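Local coordinates for muramidase (Trichobolus zukalii, PDB 6ZMV), which probably cleaves the peptidoglycan of bacterial cell walls as a fungal lysozyme (muramidase) of glycoside hydrolase family 25, at residues A73-F77 with R122-S127; F150-L156 with I168-W172. All coordinates share one frame; numbering follows the deposited sequence.

Contact 1: A73-F77 with R122-S127; sequences ADFFF and RYKTLS. With SO4 (sulfate ion), chain G.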
ATOM      1  N   ALA A  73      -9.952  -5.306  -7.129  1.00  4.27           N
ATOM      2  CA  ALA A  73     -10.007  -3.839  -7.087  1.00  4.67           C
ATOM      3  C   ALA A  73     -11.414  -3.357  -6.729  1.00  4.91           C
ATOM      4  O   ALA A  73     -11.536  -2.441  -5.920  1.00  5.19           O
ATOM      5  CB  ALA A  73      -9.555  -3.220  -8.384  1.00  5.42           C
ATOM      6  N   ASP A  74     -12.451  -4.003  -7.256  1.00  5.40           N
ATOM      7  CA  ASP A  74     -13.830  -3.579  -6.940  1.00  5.35           C
ATOM      8  C   ASP A  74     -14.070  -3.783  -5.437  1.00  5.04           C
ATOM      9  O   ASP A  74     -14.648  -2.925  -4.751  1.00  5.82           O
ATOM     10  CB  ASP A  74     -14.839  -4.457  -7.690  1.00  6.98           C
ATOM     11  CG  ASP A  74     -15.027  -4.091  -9.133  1.00 10.64           C
ATOM     12  OD1 ASP A  74     -14.570  -3.036  -9.531  1.00 11.93           O
ATOM     13  OD2 ASP A  74     -15.639  -4.915  -9.848  1.00 15.25           O
ATOM     14  N   PHE A  75     -13.663  -4.943  -4.920  1.00  4.98           N
ATOM     15  CA  PHE A  75     -13.880  -5.302  -3.516  1.00  5.18           C
ATOM     16  C   PHE A  75     -13.147  -4.331  -2.591  1.00  4.90           C
ATOM     17  O   PHE A  75     -13.712  -3.825  -1.624  1.00  6.07           O
ATOM     18  CB  PHE A  75     -13.475  -6.766  -3.311  1.00  6.51           C
ATOM     19  CG  PHE A  75     -13.680  -7.239  -1.911  1.00  7.31           C
ATOM     20  CD1 PHE A  75     -14.952  -7.302  -1.355  1.00  8.79           C
ATOM     21  CD2 PHE A  75     -12.619  -7.752  -1.190  1.00  7.45           C
ATOM     22  CE1 PHE A  75     -15.102  -7.785  -0.066  1.00 12.18           C
ATOM     23  CE2 PHE A  75     -12.762  -8.178   0.116  1.00  9.11           C
ATOM     24  CZ  PHE A  75     -14.000  -8.189   0.665  1.00 10.75           C
ATOM     25  N   PHE A  76     -11.895  -4.068  -2.891  1.00  4.96           N
ATOM     26  CA  PHE A  76     -11.081  -3.092  -2.126  1.00  4.37           C
ATOM     27  C   PHE A  76     -11.765  -1.722  -2.123  1.00  4.61           C
ATOM     28  O   PHE A  76     -11.917  -1.085  -1.100  1.00  5.64           O
ATOM     29  CB  PHE A  76      -9.701  -3.035  -2.719  1.00  4.16           C
ATOM     30  CG  PHE A  76      -8.792  -1.981  -2.163  1.00  3.75           C
ATOM     31  CD1 PHE A  76      -8.579  -1.847  -0.814  1.00  4.22           C
ATOM     32  CD2 PHE A  76      -8.126  -1.150  -3.029  1.00  3.84           C
ATOM     33  CE1 PHE A  76      -7.697  -0.905  -0.336  1.00  4.85           C
ATOM     34  CE2 PHE A  76      -7.206  -0.200  -2.556  1.00  4.84           C
ATOM     35  CZ  PHE A  76      -6.984  -0.116  -1.193  1.00  4.87           C
ATOM     36  N   PHE A  77     -12.117  -1.264  -3.321  1.00  4.82           N
ATOM     37  CA  PHE A  77     -12.646   0.087  -3.485  1.00  5.59           C
ATOM     38  C   PHE A  77     -13.924   0.269  -2.672  1.00  6.74           C
ATOM     39  O   PHE A  77     -14.076   1.367  -2.078  1.00  8.69           O
ATOM     40  CB  PHE A  77     -12.875   0.349  -4.973  1.00  6.10           C
ATOM     41  CG  PHE A  77     -13.434   1.715  -5.247  1.00  7.21           C
ATOM     42  CD1 PHE A  77     -12.604   2.833  -5.178  1.00  7.79           C
ATOM     43  CD2 PHE A  77     -14.796   1.885  -5.510  1.00  8.51           C
ATOM     44  CE1 PHE A  77     -13.128   4.094  -5.414  1.00  8.50           C
ATOM     45  CE2 PHE A  77     -15.306   3.125  -5.814  1.00  9.63           C
ATOM     46  CZ  PHE A  77     -14.476   4.225  -5.717  1.00  8.82           C
ATOM     47  N   ARG A 122      -8.463  -1.035 -13.078  1.00  4.05           N
ATOM     48  CA  ARG A 122      -9.799  -0.976 -12.455  0.50  4.73           C
ATOM     49  C   ARG A 122      -9.814   0.061 -11.334  1.00  4.76           C
ATOM     50  O   ARG A 122     -10.766   0.879 -11.255  1.00  4.99           O
ATOM     51  CB  ARG A 122     -10.185  -2.340 -11.922  0.50  4.61           C
ATOM     52  CG  ARG A 122     -11.623  -2.441 -11.490  0.50  4.82           C
ATOM     53  CD  ARG A 122     -12.615  -2.084 -12.568  0.50  5.30           C
ATOM     54  NE  ARG A 122     -13.944  -2.412 -12.117  0.50  5.84           N
ATOM     55  CZ  ARG A 122     -14.964  -2.590 -12.921  0.50  8.06           C
ATOM     56  NH1 ARG A 122     -14.856  -2.430 -14.223  0.50  8.63           N
ATOM     57  NH2 ARG A 122     -16.125  -2.895 -12.395  0.50 10.61           N
ATOM     58  N   TYR A 123      -8.792   0.078 -10.490  1.00  4.16           N
ATOM     59  CA  TYR A 123      -8.725   1.063  -9.401  1.00  4.17           C
ATOM     60  C   TYR A 123      -8.684   2.491  -9.951  1.00  3.82           C
ATOM     61  O   TYR A 123      -9.366   3.382  -9.379  1.00  4.58           O
ATOM     62  CB  TYR A 123      -7.540   0.746  -8.475  1.00  4.25           C
ATOM     63  CG  TYR A 123      -7.534   1.639  -7.262  1.00  3.91           C
ATOM     64  CD1 TYR A 123      -8.282   1.279  -6.158  1.00  4.03           C
ATOM     65  CD2 TYR A 123      -6.837   2.857  -7.263  1.00  4.23           C
ATOM     66  CE1 TYR A 123      -8.356   2.131  -5.072  1.00  4.00           C
ATOM     67  CE2 TYR A 123      -6.894   3.693  -6.168  1.00  4.21           C
ATOM     68  CZ  TYR A 123      -7.694   3.351  -5.076  1.00  4.05           C
ATOM     69  OH  TYR A 123      -7.695   4.189  -3.943  1.00  4.56           O
ATOM     70  N   LYS A 124      -7.942   2.717 -11.022  1.00  3.85           N
ATOM     71  CA  LYS A 124      -7.873   4.016 -11.666  1.00  4.37           C
ATOM     72  C   LYS A 124      -9.246   4.483 -12.129  1.00  4.72           C
ATOM     73  O   LYS A 124      -9.587   5.653 -11.885  1.00  4.79           O
ATOM     74  CB  LYS A 124      -6.887   3.939 -12.832  1.00  6.01           C
ATOM     75  CG  LYS A 124      -6.801   5.108 -13.802  1.00 10.73           C
ATOM     76  CD  LYS A 124      -6.179   6.295 -13.256  1.00 12.06           C
ATOM     77  CE  LYS A 124      -6.002   7.330 -14.339  1.00 12.03           C
ATOM     78  NZ  LYS A 124      -5.634   8.639 -13.738  1.00 18.76           N
ATOM     79  N   THR A 125     -10.017   3.640 -12.811  1.00  4.35           N
ATOM     80  CA  THR A 125     -11.332   4.122 -13.276  1.00  4.68           C
ATOM     81  C   THR A 125     -12.250   4.353 -12.099  1.00  5.42           C
ATOM     82  O   THR A 125     -13.067   5.279 -12.165  1.00  7.03           O
ATOM     83  CB  THR A 125     -11.943   3.220 -14.342  1.00  5.95           C
ATOM     84  OG1 THR A 125     -12.960   3.989 -14.979  1.00  8.52           O
ATOM     85  CG2 THR A 125     -12.459   1.910 -13.810  1.00  6.21           C
ATOM     86  N   LEU A 126     -12.169   3.543 -11.034  1.00  5.34           N
ATOM     87  CA  LEU A 126     -13.121   3.695  -9.903  1.00  6.20           C
ATOM     88  C   LEU A 126     -12.778   4.953  -9.094  1.00  6.24           C
ATOM     89  O   LEU A 126     -13.725   5.686  -8.690  1.00  8.14           O
ATOM     90  CB  LEU A 126     -12.994   2.469  -9.008  1.00  6.09           C
ATOM     91  CG  LEU A 126     -13.557   1.195  -9.592  1.00  7.06           C
ATOM     92  CD1 LEU A 126     -13.235   0.015  -8.675  1.00  8.99           C
ATOM     93  CD2 LEU A 126     -15.062   1.296  -9.873  1.00  8.77           C
ATOM     94  N   SER A 127     -11.490   5.185  -8.824  1.00  5.66           N
ATOM     95  CA  SER A 127     -11.055   6.250  -7.886  1.00  6.54           C
ATOM     96  C   SER A 127     -10.675   7.554  -8.597  1.00  7.08           C
ATOM     97  O   SER A 127     -10.657   8.592  -7.901  1.00  8.74           O
ATOM     98  CB  SER A 127      -9.874   5.784  -7.062  1.00  6.65           C
ATOM     99  OG  SER A 127      -8.684   5.825  -7.835  1.00  7.18           O
TER
HETATM  100  S   SO4 G 305      -2.778   9.719 -11.137  0.50 18.79           S
HETATM  101  O1  SO4 G 305      -3.454   8.583 -11.719  0.50 17.84           O
HETATM  102  O2  SO4 G 305      -2.318   9.233  -9.875  0.50 29.56           O
HETATM  103  O3  SO4 G 305      -1.653  10.037 -11.987  0.50 20.89           O
HETATM  104  O4  SO4 G 305      -3.648  10.857 -10.939  0.50 18.80           O

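Contact 2: F150-L156 with I168-W172; sequences FATTCPL and IPGGW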
ATOM      1  N   PHE A 150       4.513  -0.466 -14.626  1.00  6.57           N
ATOM      2  CA  PHE A 150       3.802   0.423 -13.662  1.00  5.40           C
ATOM      3  C   PHE A 150       4.662   1.594 -13.208  1.00  5.18           C
ATOM      4  O   PHE A 150       4.207   2.393 -12.401  1.00  6.29           O
ATOM      5  CB  PHE A 150       3.266  -0.407 -12.500  1.00  5.75           C
ATOM      6  CG  PHE A 150       2.512  -1.636 -12.960  1.00  5.84           C
ATOM      7  CD1 PHE A 150       1.323  -1.551 -13.653  1.00  5.84           C
ATOM      8  CD2 PHE A 150       3.094  -2.870 -12.830  1.00  6.78           C
ATOM      9  CE1 PHE A 150       0.712  -2.679 -14.149  1.00  6.63           C
ATOM     10  CE2 PHE A 150       2.492  -4.015 -13.353  1.00  7.31           C
ATOM     11  CZ  PHE A 150       1.300  -3.907 -14.017  1.00  6.67           C
ATOM     12  N   ALA A 151       5.895   1.649 -13.689  1.00  5.65           N
ATOM     13  CA  ALA A 151       6.936   2.564 -13.168  1.00  6.63           C
ATOM     14  C   ALA A 151       6.582   4.019 -13.412  1.00  7.09           C
ATOM     15  O   ALA A 151       7.101   4.822 -12.635  1.00 10.68           O
ATOM     16  CB  ALA A 151       8.254   2.222 -13.731  1.00  7.36           C
ATOM     17  N   THR A 152       5.744   4.334 -14.395  1.00  7.94           N
ATOM     18  CA  THR A 152       5.379   5.722 -14.692  1.00  9.02           C
ATOM     19  C   THR A 152       4.015   6.131 -14.166  1.00  8.84           C
ATOM     20  O   THR A 152       3.698   7.274 -14.258  1.00 13.28           O
ATOM     21  CB  THR A 152       5.456   6.038 -16.194  1.00 11.75           C
ATOM     22  OG1 THR A 152       4.494   5.246 -16.886  1.00 14.28           O
ATOM     23  CG2 THR A 152       6.817   5.732 -16.783  1.00 16.08           C
ATOM     24  N   THR A 153       3.297   5.214 -13.524  1.00  7.39           N
ATOM     25  CA  THR A 153       1.908   5.436 -13.129  1.00  7.70           C
ATOM     26  C   THR A 153       1.618   5.171 -11.657  1.00  5.81           C
ATOM     27  O   THR A 153       0.884   5.954 -11.065  1.00  7.69           O
ATOM     28  CB  THR A 153       0.980   4.582 -13.975  1.00  8.39           C
ATOM     29  OG1 THR A 153       1.388   3.222 -13.971  1.00  8.78           O
ATOM     30  CG2 THR A 153       0.906   5.107 -15.398  1.00 10.17           C
ATOM     31  N   CYS A 154       2.165   4.113 -11.079  1.00  5.50           N
ATOM     32  CA  CYS A 154       1.826   3.688  -9.726  1.00  5.07           C
ATOM     33  C   CYS A 154       2.946   3.959  -8.775  1.00  5.21           C
ATOM     34  O   CYS A 154       4.050   3.442  -8.957  1.00  7.12           O
ATOM     35  CB  CYS A 154       1.536   2.203  -9.752  1.00  5.06           C
ATOM     36  SG  CYS A 154       0.141   1.699 -10.788  1.00  6.51           S
ATOM     37  N   PRO A 155       2.745   4.778  -7.718  1.00  4.68           N
ATOM     38  CA  PRO A 155       3.828   5.001  -6.755  1.00  4.49           C
ATOM     39  C   PRO A 155       4.278   3.692  -6.119  1.00  4.00           C
ATOM     40  O   PRO A 155       3.442   2.841  -5.798  1.00  5.13           O
ATOM     41  CB  PRO A 155       3.202   5.869  -5.682  1.00  5.34           C
ATOM     42  CG  PRO A 155       2.137   6.639  -6.478  1.00  5.32           C
ATOM     43  CD  PRO A 155       1.577   5.606  -7.424  1.00  4.60           C
ATOM     44  N   LEU A 156       5.589   3.531  -5.961  1.00  3.24           N
ATOM     45  CA  LEU A 156       6.200   2.330  -5.370  1.00  3.29           C
ATOM     46  C   LEU A 156       6.322   2.472  -3.875  1.00  3.31           C
ATOM     47  O   LEU A 156       6.916   3.441  -3.374  1.00  3.79           O
ATOM     48  CB  LEU A 156       7.560   2.094  -6.016  1.00  3.44           C
ATOM     49  CG  LEU A 156       8.416   1.005  -5.404  1.00  4.37           C
ATOM     50  CD1 LEU A 156       7.772  -0.372  -5.562  1.00  5.49           C
ATOM     51  CD2 LEU A 156       9.800   1.020  -5.970  1.00  5.42           C
ATOM     52  N   ILE A 168      16.288  -0.325  -6.523  1.00  7.27           N
ATOM     53  CA  ILE A 168      14.888  -0.042  -6.848  1.00  6.77           C
ATOM     54  C   ILE A 168      14.472  -0.973  -7.982  1.00  6.66           C
ATOM     55  O   ILE A 168      15.100  -0.986  -9.043  1.00  7.71           O
ATOM     56  CB  ILE A 168      14.712   1.425  -7.210  1.00  5.81           C
ATOM     57  CG1 ILE A 168      15.380   2.422  -6.247  1.00  7.61           C
ATOM     58  CG2 ILE A 168      13.256   1.738  -7.391  1.00  5.74           C
ATOM     59  CD1 ILE A 168      14.881   2.335  -4.830  1.00  8.59           C
ATOM     60  N   PRO A 169      13.414  -1.787  -7.780  1.00  6.87           N
ATOM     61  CA  PRO A 169      13.027  -2.719  -8.820  1.00  6.07           C
ATOM     62  C   PRO A 169      12.219  -2.030  -9.932  1.00  5.58           C
ATOM     63  O   PRO A 169      11.793  -0.875  -9.794  1.00  5.37           O
ATOM     64  CB  PRO A 169      12.104  -3.698  -8.055  1.00  8.32           C
ATOM     65  CG  PRO A 169      11.446  -2.777  -6.955  1.00  7.81           C
ATOM     66  CD  PRO A 169      12.569  -1.838  -6.575  1.00  6.90           C
ATOM     67  N   GLY A 170      11.992  -2.778 -11.003  1.00  6.81           N
ATOM     68  CA  GLY A 170      10.921  -2.481 -11.950  1.00  7.17           C
ATOM     69  C   GLY A 170      11.123  -1.203 -12.724  1.00  7.53           C
ATOM     70  O   GLY A 170      10.141  -0.705 -13.253  1.00  8.15           O
ATOM     71  N   GLY A 171      12.318  -0.667 -12.819  1.00  8.11           N
ATOM     72  CA  GLY A 171      12.468   0.583 -13.555  1.00  7.45           C
ATOM     73  C   GLY A 171      11.807   1.769 -12.889  1.00  7.42           C
ATOM     74  O   GLY A 171      11.770   2.854 -13.496  1.00  8.40           O
ATOM     75  N   TRP A 172      11.348   1.626 -11.657  1.00  6.65           N
ATOM     76  CA  TRP A 172      10.904   2.839 -10.891  1.00  5.24           C
ATOM     77  C   TRP A 172      12.090   3.743 -10.675  1.00  6.85           C
ATOM     78  O   TRP A 172      13.220   3.268 -10.497  1.00  9.21           O
ATOM     79  CB  TRP A 172      10.280   2.392  -9.584  1.00  4.40           C
ATOM     80  CG  TRP A 172       8.799   2.129  -9.590  1.00  4.23           C
ATOM     81  CD1 TRP A 172       7.820   3.088  -9.576  1.00  4.26           C
ATOM     82  CD2 TRP A 172       8.099   0.887  -9.579  1.00  4.55           C
ATOM     83  NE1 TRP A 172       6.584   2.522  -9.555  1.00  5.66           N
ATOM     84  CE2 TRP A 172       6.719   1.166  -9.523  1.00  5.13           C
ATOM     85  CE3 TRP A 172       8.530  -0.438  -9.552  1.00  5.30           C
ATOM     86  CZ2 TRP A 172       5.766   0.124  -9.466  1.00  5.87           C
ATOM     87  CZ3 TRP A 172       7.588  -1.451  -9.539  1.00  6.36           C
ATOM     88  CH2 TRP A 172       6.223  -1.164  -9.449  1.00  6.20           C
TER

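Contact 1: A73-F77 with R122-S127
The phenyl ring of F77 is covered on one face by L126, whose CB stands 3.7 Å from the ring centroid and only 4° off the normal, a CH-pi contact. At the edge of the same ring, near its plane, lies CE1 of Y123, and the far rim, at CZ, reaches the backbone carbonyl of L126. The aromatic pair formed by F76 and Y123 is looser: the planes are near parallel but slid so far apart that overlap is slight, and CE2 of F76 touches CE1 of Y123 at 3.6 Å. The Y123 hydroxyl is hydrogen-bonded beyond the contact to G81 O and G92 N, while F76 reaches inward to pack against A31 and T32 of strand 26-33.

These groups join helices 69-78 and 109-127 on the outside of the GH25 barrel, their local axes 9.5 Å apart and inclined at 39°. A73 fits where the backbones come closest, its CB 3.7 Å from CB of R122.

At the D74 side the contact turns ionic. In the modelled conformer of R122, one of two, CG lies anti to the backbone N and the chain bends at chi2, a course that carries it past A73 CB to D74. There R122 NE donates a nearly straight bond of 2.7 Å to D74 OD1, which lies in the guanidinium plane and is approached on its syn side. NH2 adds weak, bent bonds to both carboxylate oxygens, the two planes being turned 49° apart. CD1 of L126 lies 3.4 Å from D74 OD1, so a methyl flanks the bridge. In this conformer the guanidinium charge probably favours the ionised form of D74, while the L126 methyl is likely to limit solvent only locally, beside OD1.

Contact 2: F150-L156 with I168-W172
W172 closes a type I' beta turn, P169 to W172, and inserts its indole between A151 of the preceding loop and L156, the first residue of strand 156-159 of the TIM-barrel-like GH25 fold. The packing is tight here. L156 CB sits 3.5 Å from the centroid of the five-membered ring, almost on its normal, and A151 CA covers the opposite face at 3.7 Å, so CH-pi contacts clamp the pyrrole part from both sides. With CG swung opposite the backbone nitrogen (chi1 172°), L156 carries its branch obliquely across the indole and brings CD2 to 3.8 Å from CG2 of I168. F150 CB touches the benzo rim at CZ2, and W140 of helix 137-144 meets the indole edge-to-face.

The looser side is at G171, the exposed residue of the turn. Both glycines take positive phi angles, but G170 is buried, and a CB on it would run into the indole at CZ3. Across from them A151 offers just its methyl, which rests against the carbonyl oxygens of G170 and G171, the former at 3.5 Å.

Replacing W172 with leucine would probably open a gap between A151 and L156 and leave the C154 carbonyl without its indole donor. That bond runs from W172 NE1 to C154 O, 2.8 Å long, with the donor almost in line with the C=O bond.

Contact 1 and contact 2 lie 19 Å apart between centres, with nearest atoms about 7 Å apart, and do not touch. Helix 109-127 relates them: it supplies one side of contact 1, while its residues I116, S117 and V120 pack on F150 and C154 of contact 2. The first is partly buried and pairs two helices; the second is more deeply buried and joins two loops that flank strand 156-159. Their chemistry follows this difference. Between the helices, hydrophobic side chains adjoin a charged pair, whereas between the loops a single aromatic side chain is enclosed and its polar atom is served by a backbone carbonyl.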